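Local coordinates for protein chromatin structure-remodeling complex subunit RSC2 (Saccharomyces cerevisiae, PDB 4BB7) that is a subunit of the RSC complex, which uses ATP to remodel nucleosomes in transcription regulation, and contains the BAH domain described here, a histone H3-binding module, at residues L34-N39 / N99-C104; V74-R79 / Y207-M212; K167-P172 / Y229-N234. One frame throughout, in Å; residues are numbered along the deposited sequence.

The three contacts tie together parts of the chain far apart in sequence. Contact 1 lies in the main sheet of the BAH domain, whereas contacts 2 and 3 lie on the other side of the chain's centre, their centres about 30 Å and 29 Å from that of contact 1. Contacts 2 and 3 are neighbours: their centres are about 17 Å apart and their nearest atoms about 4 Å. Their segments alternate along the chain, so the two contacts interlock in sequence. His-75 of contact 2 bonds to Ser-173, directly after 167-172, and Tyr-220 meets both Arg-76 of contact 2 and Arg-232 of contact 3. No ligand lies at any of them.

Contact 1: residues L34-N39 / N99-C104; sequences LLRNQN and NLVGKC
In the main sheet of the BAH domain, strands 32-35 and 100-108 run antiparallel, and Leu-34 to Arg-36 meet Asn-99 to Cys-104 where the first strand runs out into a loop. Leu-34 is gripped at both backbone polar atoms: its N donates to Gly-102 O (2.8 Å), and its O receives Val-101 N (2.9 Å) almost straight, at 174°. Arg-36 N continues the pairing with a bond to Asn-99 O (3.0 Å). Leu-35 and Leu-100 form the non-hydrogen-bonded pair and lie side by side, Leu-35 CD2 against Leu-100 CD2 (3.6 Å), on the face where Ile-45, Leu-62 and Ala-64 also pack. On the other face Leu-34 reaches along the partner strand, CD2 packing on Cys-104 CB (3.6 Å) and CB on Val-101 CG2 (3.8 Å). Replacing Leu-34 by an alanine keeps CB but removes CG and both methyls, and would probably open a gap beside Cys-104. At Gly-102 a CB would press on the carbonyl oxygen of Val-101. Arg-36 starts with CG anti to its N (chi1 -172°), then bends twice, which sets its guanidinium over Val-101: CG1 sits beneath one face, offset toward the rim, 3.5 Å from Arg-36 NE.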
loop_
_atom_site.group_PDB
_atom_site.type_symbol
_atom_site.label_atom_id
_atom_site.label_comp_id
_atom_site.label_asym_id
_atom_site.label_seq_id
_atom_site.Cartn_x
_atom_site.Cartn_y
_atom_site.Cartn_z
ATOM N N LEU A 34 -8.003 -16.790 5.958
ATOM C CA LEU A 34 -9.172 -15.954 6.179
ATOM C C LEU A 34 -8.761 -14.641 6.843
ATOM O O LEU A 34 -8.008 -14.628 7.824
ATOM C CB LEU A 34 -10.184 -16.692 7.056
ATOM C CG LEU A 34 -10.478 -18.142 6.666
ATOM C CD1 LEU A 34 -11.274 -18.850 7.758
ATOM C CD2 LEU A 34 -11.207 -18.204 5.332
ATOM N N LEU A 35 -9.255 -13.533 6.305
ATOM C CA LEU A 35 -8.942 -12.221 6.854
ATOM C C LEU A 35 -10.201 -11.567 7.396
ATOM O O LEU A 35 -11.276 -11.695 6.806
ATOM C CB LEU A 35 -8.289 -11.336 5.789
ATOM C CG LEU A 35 -6.864 -11.743 5.407
ATOM C CD1 LEU A 35 -6.505 -11.277 4.006
ATOM C CD2 LEU A 35 -5.863 -11.222 6.435
ATOM N N ARG A 36 -10.069 -10.878 8.523
ATOM C CA ARG A 36 -11.205 -10.206 9.135
ATOM C C ARG A 36 -11.855 -9.253 8.140
ATOM O O ARG A 36 -11.194 -8.390 7.569
ATOM C CB ARG A 36 -10.777 -9.450 10.393
ATOM C CG ARG A 36 -11.941 -8.877 11.194
ATOM C CD ARG A 36 -12.802 -9.981 11.792
ATOM N NE ARG A 36 -12.146 -10.622 12.929
ATOM C CZ ARG A 36 -12.650 -11.648 13.610
ATOM N NH1 ARG A 36 -13.823 -12.169 13.270
ATOM N NH2 ARG A 36 -11.975 -12.156 14.633
ATOM N N ASN A 37 -13.151 -9.429 7.923
ATOM C CA ASN A 37 -13.892 -8.576 7.005
ATOM C C ASN A 37 -14.704 -7.538 7.770
ATOM O O ASN A 37 -15.617 -7.885 8.521
ATOM C CB ASN A 37 -14.800 -9.422 6.108
ATOM C CG ASN A 37 -15.693 -8.579 5.219
ATOM O OD1 ASN A 37 -15.422 -7.402 4.975
ATOM N ND2 ASN A 37 -16.769 -9.181 4.728
ATOM N N GLN A 38 -14.365 -6.267 7.576
ATOM C CA GLN A 38 -14.990 -5.174 8.322
ATOM C C GLN A 38 -16.434 -4.914 7.908
ATOM O O GLN A 38 -17.110 -4.078 8.508
ATOM C CB GLN A 38 -14.184 -3.887 8.173
ATOM C CG GLN A 38 -12.724 -4.015 8.545
ATOM C CD GLN A 38 -11.920 -2.810 8.111
ATOM O OE1 GLN A 38 -12.479 -1.756 7.800
ATOM N NE2 GLN A 38 -10.600 -2.959 8.076
ATOM N N ASN A 39 -16.899 -5.609 6.875
ATOM C CA ASN A 39 -18.309 -5.549 6.506
ATOM C C ASN A 39 -19.125 -6.653 7.181
ATOM O O ASN A 39 -20.337 -6.523 7.350
ATOM C CB ASN A 39 -18.492 -5.592 4.983
ATOM C CG ASN A 39 -18.234 -4.243 4.324
ATOM O OD1 ASN A 39 -18.328 -3.195 4.964
ATOM N ND2 ASN A 39 -17.916 -4.264 3.037
ATOM N N ASN A 99 -4.954 -9.232 11.237
ATOM C CA ASN A 99 -6.244 -9.457 10.588
ATOM C C ASN A 99 -6.535 -10.932 10.324
ATOM O O ASN A 99 -7.695 -11.331 10.225
ATOM C CB ASN A 99 -6.346 -8.674 9.274
ATOM C CG ASN A 99 -6.359 -7.173 9.482
ATOM O OD1 ASN A 99 -6.636 -6.689 10.580
ATOM N ND2 ASN A 99 -6.064 -6.426 8.421
ATOM N N LEU A 100 -5.482 -11.736 10.195
ATOM C CA LEU A 100 -5.639 -13.168 9.953
ATOM C C LEU A 100 -6.450 -13.811 11.068
ATOM O O LEU A 100 -6.100 -13.700 12.244
ATOM C CB LEU A 100 -4.275 -13.855 9.851
ATOM C CG LEU A 100 -3.393 -13.545 8.645
ATOM C CD1 LEU A 100 -1.972 -14.018 8.897
ATOM C CD2 LEU A 100 -3.963 -14.175 7.374
ATOM N N VAL A 101 -7.530 -14.488 10.701
ATOM C CA VAL A 101 -8.392 -15.113 11.699
ATOM C C VAL A 101 -8.431 -16.630 11.556
ATOM O O VAL A 101 -9.095 -17.312 12.334
ATOM C CB VAL A 101 -9.823 -14.541 11.662
ATOM C CG1 VAL A 101 -9.804 -13.060 12.008
ATOM C CG2 VAL A 101 -10.457 -14.765 10.299
ATOM N N GLY A 102 -7.713 -17.159 10.570
ATOM C CA GLY A 102 -7.642 -18.596 10.390
ATOM C C GLY A 102 -7.120 -19.031 9.037
ATOM O O GLY A 102 -6.983 -18.225 8.121
ATOM N N LYS A 103 -6.815 -20.318 8.923
ATOM C CA LYS A 103 -6.389 -20.906 7.659
ATOM C C LYS A 103 -7.600 -21.382 6.870
ATOM O O LYS A 103 -8.673 -21.607 7.435
ATOM C CB LYS A 103 -5.469 -22.104 7.907
ATOM C CG LYS A 103 -4.049 -21.752 8.297
ATOM C CD LYS A 103 -3.269 -21.233 7.106
ATOM C CE LYS A 103 -1.790 -21.106 7.431
ATOM N NZ LYS A 103 -1.171 -22.427 7.735
ATOM N N CYS A 104 -7.420 -21.532 5.564
ATOM C CA CYS A 104 -8.415 -22.183 4.724
ATOM C C CYS A 104 -7.715 -22.799 3.525
ATOM O O CYS A 104 -6.485 -22.841 3.470
ATOM C CB CYS A 104 -9.497 -21.197 4.266
ATOM S SG CYS A 104 -9.062 -20.164 2.833
#

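Contact 2: residues V74-R79 / Y207-M212; sequences VHRVDR and YMRPKM
Tyr-207 has its CG between its own N and carbonyl carbon (chi1 62°), which folds the ring back over His-75 and Arg-76, while Arg-76 runs extended as far as CD and then bends at chi3 (50°), laying its guanidinium along Arg-209 to Met-212. One face of the tyrosine ring receives Arg-76 CA, offset toward the rim, and CZ lies 3.9 Å from Arg-76 CG. The backbones meet as a short parallel pair, 75-76 beside 206-207, that brings together regions of the chain some 130 residues apart. Its firm bond is Val-77 N to Tyr-207 O (2.8 Å, 165°), with the donor in the carbonyl plane; Tyr-207 N to His-75 O is long and weak. Beyond it the segments diverge, and a type I turn from Arg-76 to Arg-79 carries the first one away. The tyrosine hydroxyl donates to a water (2.7 Å) that in turn donates to Val-74 O. Arg-209 CB rests over one face of the Arg-76 guanidinium, and Met-212 CE meets its edge, 3.5 Å from NH1. Asp-78 forms a long salt bridge with Arg-76, OD1 lying in the guanidinium plane, with a weak bond of 3.4 Å from NE; Tyr-220 adds a cation-pi contact. A second water accepts from Met-212 N (2.6 Å) and weakly from Arg-76 NH2. The tyrosine ring turns its edge to Arg-209, CE2 over the centre of one guanidinium face, and Arg-209 NH2 donates to the backbone oxygen of Asp-187. Asp-78 probably offsets part of the like charge of the two arginines, their NE atoms 6.7 Å apart.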
loop_
_atom_site.group_PDB
_atom_site.type_symbol
_atom_site.label_atom_id
_atom_site.label_comp_id
_atom_site.label_asym_id
_atom_site.label_seq_id
_atom_site.Cartn_x
_atom_site.Cartn_y
_atom_site.Cartn_z
ATOM N N VAL A 74 -21.489 -8.935 -8.756
ATOM C CA VAL A 74 -22.599 -8.571 -9.618
ATOM C C VAL A 74 -22.745 -9.646 -10.691
ATOM O O VAL A 74 -21.794 -9.936 -11.422
ATOM C CB VAL A 74 -22.360 -7.205 -10.284
ATOM C CG1 VAL A 74 -23.478 -6.887 -11.258
ATOM C CG2 VAL A 74 -22.240 -6.117 -9.223
ATOM N N HIS A 75 -23.931 -10.240 -10.777
ATOM C CA HIS A 75 -24.166 -11.334 -11.713
ATOM C C HIS A 75 -25.640 -11.504 -12.069
ATOM O O HIS A 75 -26.531 -11.069 -11.333
ATOM C CB HIS A 75 -23.638 -12.644 -11.128
ATOM C CG HIS A 75 -24.219 -12.978 -9.791
ATOM N ND1 HIS A 75 -23.646 -12.566 -8.608
ATOM C CD2 HIS A 75 -25.330 -13.671 -9.450
ATOM C CE1 HIS A 75 -24.373 -12.998 -7.594
ATOM N NE2 HIS A 75 -25.401 -13.672 -8.078
ATOM N N ARG A 76 -25.882 -12.149 -13.207
ATOM C CA ARG A 76 -27.233 -12.485 -13.642
ATOM C C ARG A 76 -27.978 -13.212 -12.532
ATOM O O ARG A 76 -27.435 -14.099 -11.874
ATOM C CB ARG A 76 -27.187 -13.349 -14.906
ATOM C CG ARG A 76 -26.621 -12.629 -16.123
ATOM C CD ARG A 76 -26.266 -13.590 -17.251
ATOM N NE ARG A 76 -27.348 -14.521 -17.563
ATOM C CZ ARG A 76 -27.482 -15.148 -18.728
ATOM N NH1 ARG A 76 -26.609 -14.943 -19.705
ATOM N NH2 ARG A 76 -28.495 -15.979 -18.918
ATOM N N VAL A 77 -29.231 -12.830 -12.328
ATOM C CA VAL A 77 -30.031 -13.373 -11.241
ATOM C C VAL A 77 -30.155 -14.894 -11.331
ATOM O O VAL A 77 -30.435 -15.565 -10.335
ATOM C CB VAL A 77 -31.434 -12.749 -11.236
ATOM C CG1 VAL A 77 -32.218 -13.208 -12.458
ATOM C CG2 VAL A 77 -32.169 -13.106 -9.963
ATOM N N ASP A 78 -29.945 -15.439 -12.524
ATOM C CA ASP A 78 -30.104 -16.875 -12.720
ATOM C C ASP A 78 -28.770 -17.618 -12.693
ATOM O O ASP A 78 -28.693 -18.774 -13.116
ATOM C CB ASP A 78 -30.864 -17.175 -14.017
ATOM C CG ASP A 78 -30.119 -16.715 -15.252
ATOM O OD1 ASP A 78 -29.501 -15.629 -15.209
ATOM O OD2 ASP A 78 -30.147 -17.443 -16.268
ATOM N N ARG A 79 -27.725 -16.959 -12.193
ATOM C CA ARG A 79 -26.424 -17.609 -12.080
ATOM C C ARG A 79 -26.399 -18.654 -10.961
ATOM O O ARG A 79 -26.979 -18.456 -9.892
ATOM C CB ARG A 79 -25.301 -16.584 -11.887
ATOM C CG ARG A 79 -23.909 -17.207 -11.929
ATOM C CD ARG A 79 -22.818 -16.198 -12.270
ATOM N NE ARG A 79 -21.501 -16.831 -12.346
ATOM C CZ ARG A 79 -20.843 -17.071 -13.477
ATOM N NH1 ARG A 79 -21.369 -16.721 -14.644
ATOM N NH2 ARG A 79 -19.654 -17.657 -13.443
ATOM N N TYR A 207 -29.159 -8.911 -11.941
ATOM C CA TYR A 207 -29.943 -8.354 -13.032
ATOM C C TYR A 207 -30.457 -9.447 -13.973
ATOM O O TYR A 207 -30.082 -10.611 -13.852
ATOM C CB TYR A 207 -29.123 -7.320 -13.800
ATOM C CG TYR A 207 -27.878 -7.875 -14.451
ATOM C CD1 TYR A 207 -26.762 -8.199 -13.694
ATOM C CD2 TYR A 207 -27.816 -8.063 -15.825
ATOM C CE1 TYR A 207 -25.619 -8.701 -14.283
ATOM C CE2 TYR A 207 -26.675 -8.563 -16.426
ATOM C CZ TYR A 207 -25.581 -8.881 -15.647
ATOM O OH TYR A 207 -24.445 -9.384 -16.235
ATOM N N MET A 208 -31.316 -9.065 -14.912
ATOM C CA MET A 208 -31.948 -10.031 -15.807
ATOM C C MET A 208 -31.280 -10.056 -17.184
ATOM O O MET A 208 -30.729 -9.056 -17.640
ATOM C CB MET A 208 -33.447 -9.731 -15.941
ATOM C CG MET A 208 -34.329 -10.970 -16.107
ATOM S SD MET A 208 -36.105 -10.621 -16.060
ATOM C CE MET A 208 -36.316 -10.110 -14.358
ATOM N N ARG A 209 -31.333 -11.209 -17.841
ATOM C CA ARG A 209 -30.775 -11.356 -19.180
ATOM C C ARG A 209 -31.491 -12.469 -19.937
ATOM O O ARG A 209 -31.953 -13.438 -19.337
ATOM C CB ARG A 209 -29.273 -11.657 -19.107
ATOM C CG ARG A 209 -28.390 -10.436 -18.889
ATOM C CD ARG A 209 -28.475 -9.472 -20.070
ATOM N NE ARG A 209 -27.711 -8.246 -19.845
ATOM C CZ ARG A 209 -28.190 -7.162 -19.242
ATOM N NH1 ARG A 209 -29.438 -7.144 -18.795
ATOM N NH2 ARG A 209 -27.421 -6.094 -19.083
ATOM N N PRO A 210 -31.599 -12.332 -21.263
ATOM C CA PRO A 210 -32.187 -13.434 -22.034
ATOM C C PRO A 210 -31.369 -14.714 -21.868
ATOM O O PRO A 210 -30.140 -14.671 -21.845
ATOM C CB PRO A 210 -32.131 -12.929 -23.483
ATOM C CG PRO A 210 -31.187 -11.756 -23.466
ATOM C CD PRO A 210 -31.280 -11.165 -22.100
ATOM N N LYS A 211 -32.054 -15.843 -21.741
ATOM C CA LYS A 211 -31.387 -17.118 -21.521
ATOM C C LYS A 211 -30.804 -17.682 -22.814
ATOM O O LYS A 211 -31.231 -17.321 -23.908
ATOM C CB LYS A 211 -32.357 -18.121 -20.889
ATOM C CG LYS A 211 -33.598 -18.401 -21.720
ATOM C CD LYS A 211 -33.380 -19.561 -22.680
ATOM C CE LYS A 211 -34.601 -19.775 -23.558
ATOM N NZ LYS A 211 -34.473 -20.973 -24.435
ATOM N N MET A 212 -29.830 -18.574 -22.677
ATOM C CA MET A 212 -29.133 -19.137 -23.825
ATOM C C MET A 212 -29.390 -20.632 -23.947
ATOM O O MET A 212 -29.849 -21.268 -22.997
ATOM C CB MET A 212 -27.637 -18.872 -23.695
ATOM C CG MET A 212 -27.089 -19.162 -22.312
ATOM S SD MET A 212 -25.458 -18.443 -22.060
ATOM C CE MET A 212 -25.765 -16.749 -22.552
HETATM O O HOH W 1 -22.354 -10.083 -14.655
HETATM O O HOH W 2 -29.393 -18.890 -20.091
#

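Contact 3: residues K167-P172 / Y229-N234; sequences KFFKYP and YIIRPN
Three backbone hydrogen bonds join Phe-168 and Lys-170 to Tyr-229 and Ile-231. Phe-168 N donates to Tyr-229 O (2.7 Å), and Phe-168 O takes Ile-231 N (2.8 Å) nearly along the C=O axis. Ile-231 O then receives Lys-170 N (3.1 Å), the straightest of the three at 174°. A weaker CA-H...O contact runs from Ile-230 CA to Phe-168 O. The Tyr-229 carbonyl oxygen also lies in the plane of the Phe-168 ring, at its edge, near CD1. This is the bonding of parallel strands, with Phe-168 opposite Ile-230 and Phe-169 opposite Ile-231. Strand 166-172 is the hub of a small mixed sheet: 230-231 runs parallel to it, while 248-250 and 80-82 pair with it in the antiparallel sense. On one face Ile-231 touches both Phe-169 and Lys-167. Its CG2, anti to the backbone N, leans on Phe-169 CD1 (3.8 Å), the two side chains lying side by side, and its CD1 reaches Lys-167 CB (3.6 Å), from which the lysine chain extends onward. On the other face the Phe-168 ring meets those of Tyr-82 and Phe-109, while Ile-230 CG2 packs on Lys-170 CG (3.9 Å). Lys-170 bends at chi2 (-73°) and again at chi4, its NZ donating to Gly-218 O and its charge lying against Tyr-82. Toward the ends of the segments two prolines slide past each other in opposite directions, Pro-172 CD meeting Pro-233 CG at 3.8 Å, and Pro-233 CD sits beside the Lys-170 carbonyl oxygen.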
loop_
_atom_site.group_PDB
_atom_site.type_symbol
_atom_site.label_atom_id
_atom_site.label_comp_id
_atom_site.label_asym_id
_atom_site.label_seq_id
_atom_site.Cartn_x
_atom_site.Cartn_y
_atom_site.Cartn_z
ATOM N N LYS A 167 -19.901 -35.558 -9.347
ATOM C CA LYS A 167 -20.715 -34.487 -9.903
ATOM C C LYS A 167 -20.921 -33.405 -8.847
ATOM O O LYS A 167 -20.664 -33.632 -7.668
ATOM C CB LYS A 167 -22.054 -35.039 -10.401
ATOM C CG LYS A 167 -21.887 -36.228 -11.337
ATOM C CD LYS A 167 -23.188 -36.641 -12.003
ATOM C CE LYS A 167 -22.938 -37.747 -13.019
ATOM N NZ LYS A 167 -24.148 -38.040 -13.828
ATOM N N PHE A 168 -21.379 -32.233 -9.270
ATOM C CA PHE A 168 -21.543 -31.108 -8.358
ATOM C C PHE A 168 -22.977 -30.593 -8.318
ATOM O O PHE A 168 -23.610 -30.407 -9.356
ATOM C CB PHE A 168 -20.615 -29.961 -8.759
ATOM C CG PHE A 168 -19.158 -30.293 -8.655
ATOM C CD1 PHE A 168 -18.557 -31.132 -9.578
ATOM C CD2 PHE A 168 -18.384 -29.750 -7.644
ATOM C CE1 PHE A 168 -17.216 -31.436 -9.486
ATOM C CE2 PHE A 168 -17.039 -30.047 -7.549
ATOM C CZ PHE A 168 -16.454 -30.892 -8.472
ATOM N N PHE A 169 -23.488 -30.365 -7.113
ATOM C CA PHE A 169 -24.734 -29.636 -6.956
ATOM C C PHE A 169 -24.416 -28.159 -7.086
ATOM O O PHE A 169 -23.505 -27.656 -6.427
ATOM C CB PHE A 169 -25.356 -29.890 -5.581
ATOM C CG PHE A 169 -25.916 -31.272 -5.403
ATOM C CD1 PHE A 169 -27.190 -31.579 -5.851
ATOM C CD2 PHE A 169 -25.179 -32.256 -4.765
ATOM C CE1 PHE A 169 -27.714 -32.844 -5.679
ATOM C CE2 PHE A 169 -25.696 -33.523 -4.590
ATOM C CZ PHE A 169 -26.967 -33.818 -5.047
ATOM N N LYS A 170 -25.154 -27.467 -7.946
ATOM C CA LYS A 170 -25.053 -26.019 -8.050
ATOM C C LYS A 170 -26.239 -25.424 -7.305
ATOM O O LYS A 170 -27.273 -26.073 -7.169
ATOM C CB LYS A 170 -25.064 -25.575 -9.514
ATOM C CG LYS A 170 -23.711 -25.622 -10.211
ATOM C CD LYS A 170 -22.808 -24.507 -9.721
ATOM C CE LYS A 170 -21.698 -24.203 -10.712
ATOM N NZ LYS A 170 -22.192 -23.471 -11.905
ATOM N N TYR A 171 -26.088 -24.195 -6.819
ATOM C CA TYR A 171 -27.114 -23.570 -5.993
ATOM C C TYR A 171 -27.476 -22.189 -6.511
ATOM O O TYR A 171 -26.624 -21.478 -7.033
ATOM C CB TYR A 171 -26.648 -23.492 -4.535
ATOM C CG TYR A 171 -26.292 -24.841 -3.952
ATOM C CD1 TYR A 171 -25.103 -25.476 -4.292
ATOM C CD2 TYR A 171 -27.150 -25.485 -3.075
ATOM C CE1 TYR A 171 -24.777 -26.718 -3.768
ATOM C CE2 TYR A 171 -26.834 -26.724 -2.543
ATOM C CZ TYR A 171 -25.648 -27.335 -2.892
ATOM O OH TYR A 171 -25.339 -28.566 -2.362
ATOM N N PRO A 172 -28.753 -21.808 -6.369
ATOM C CA PRO A 172 -29.235 -20.503 -6.828
ATOM C C PRO A 172 -28.611 -19.369 -6.021
ATOM O O PRO A 172 -28.257 -19.556 -4.854
ATOM C CB PRO A 172 -30.738 -20.575 -6.557
ATOM C CG PRO A 172 -30.865 -21.543 -5.427
ATOM C CD PRO A 172 -29.808 -22.577 -5.687
ATOM N N TYR A 229 -21.590 -33.307 -15.423
ATOM C CA TYR A 229 -21.011 -33.291 -14.079
ATOM C C TYR A 229 -21.678 -32.278 -13.162
ATOM O O TYR A 229 -21.281 -32.127 -12.011
ATOM C CB TYR A 229 -19.496 -33.057 -14.120
ATOM C CG TYR A 229 -19.081 -31.844 -14.919
ATOM C CD1 TYR A 229 -18.969 -30.596 -14.318
ATOM C CD2 TYR A 229 -18.809 -31.947 -16.274
ATOM C CE1 TYR A 229 -18.597 -29.489 -15.047
ATOM C CE2 TYR A 229 -18.437 -30.847 -17.008
ATOM C CZ TYR A 229 -18.332 -29.620 -16.391
ATOM O OH TYR A 229 -17.962 -28.524 -17.132
ATOM N N ILE A 230 -22.696 -31.595 -13.672
ATOM C CA ILE A 230 -23.424 -30.611 -12.874
ATOM C C ILE A 230 -24.895 -30.981 -12.686
ATOM O O ILE A 230 -25.545 -31.483 -13.603
ATOM C CB ILE A 230 -23.308 -29.199 -13.480
ATOM C CG1 ILE A 230 -21.945 -28.602 -13.139
ATOM C CG2 ILE A 230 -24.423 -28.296 -12.974
ATOM C CD1 ILE A 230 -21.663 -27.284 -13.818
ATOM N N ILE A 231 -25.401 -30.739 -11.480
ATOM C CA ILE A 231 -26.803 -30.960 -11.159
ATOM C C ILE A 231 -27.437 -29.655 -10.694
ATOM O O ILE A 231 -27.088 -29.127 -9.644
ATOM C CB ILE A 231 -26.974 -32.016 -10.050
ATOM C CG1 ILE A 231 -26.751 -33.424 -10.606
ATOM C CG2 ILE A 231 -28.361 -31.919 -9.431
ATOM C CD1 ILE A 231 -25.325 -33.720 -10.990
ATOM N N ARG A 232 -28.368 -29.133 -11.481
ATOM C CA ARG A 232 -29.037 -27.891 -11.126
ATOM C C ARG A 232 -30.135 -28.127 -10.087
ATOM O O ARG A 232 -30.530 -29.271 -9.845
ATOM C CB ARG A 232 -29.607 -27.226 -12.380
ATOM C CG ARG A 232 -28.543 -26.800 -13.376
ATOM C CD ARG A 232 -29.127 -25.944 -14.482
ATOM N NE ARG A 232 -29.801 -26.736 -15.507
ATOM C CZ ARG A 232 -30.289 -26.228 -16.635
ATOM N NH1 ARG A 232 -30.179 -24.927 -16.880
ATOM N NH2 ARG A 232 -30.882 -27.016 -17.519
ATOM N N PRO A 233 -30.622 -27.043 -9.460
ATOM C CA PRO A 233 -31.723 -27.122 -8.490
ATOM C C PRO A 233 -32.969 -27.806 -9.052
ATOM O O PRO A 233 -33.263 -27.676 -10.243
ATOM C CB PRO A 233 -32.029 -25.652 -8.200
ATOM C CG PRO A 233 -30.744 -24.952 -8.444
ATOM C CD PRO A 233 -30.099 -25.673 -9.587
ATOM N N ASN A 234 -33.690 -28.520 -8.189
ATOM C CA ASN A 234 -34.925 -29.208 -8.561
ATOM C C ASN A 234 -34.702 -30.425 -9.441
ATOM O O ASN A 234 -35.630 -31.187 -9.706
ATOM C CB ASN A 234 -35.905 -28.257 -9.251
ATOM C CG ASN A 234 -36.402 -27.172 -8.332
ATOM O OD1 ASN A 234 -35.731 -26.812 -7.365
ATOM N ND2 ASN A 234 -37.588 -26.644 -8.622
#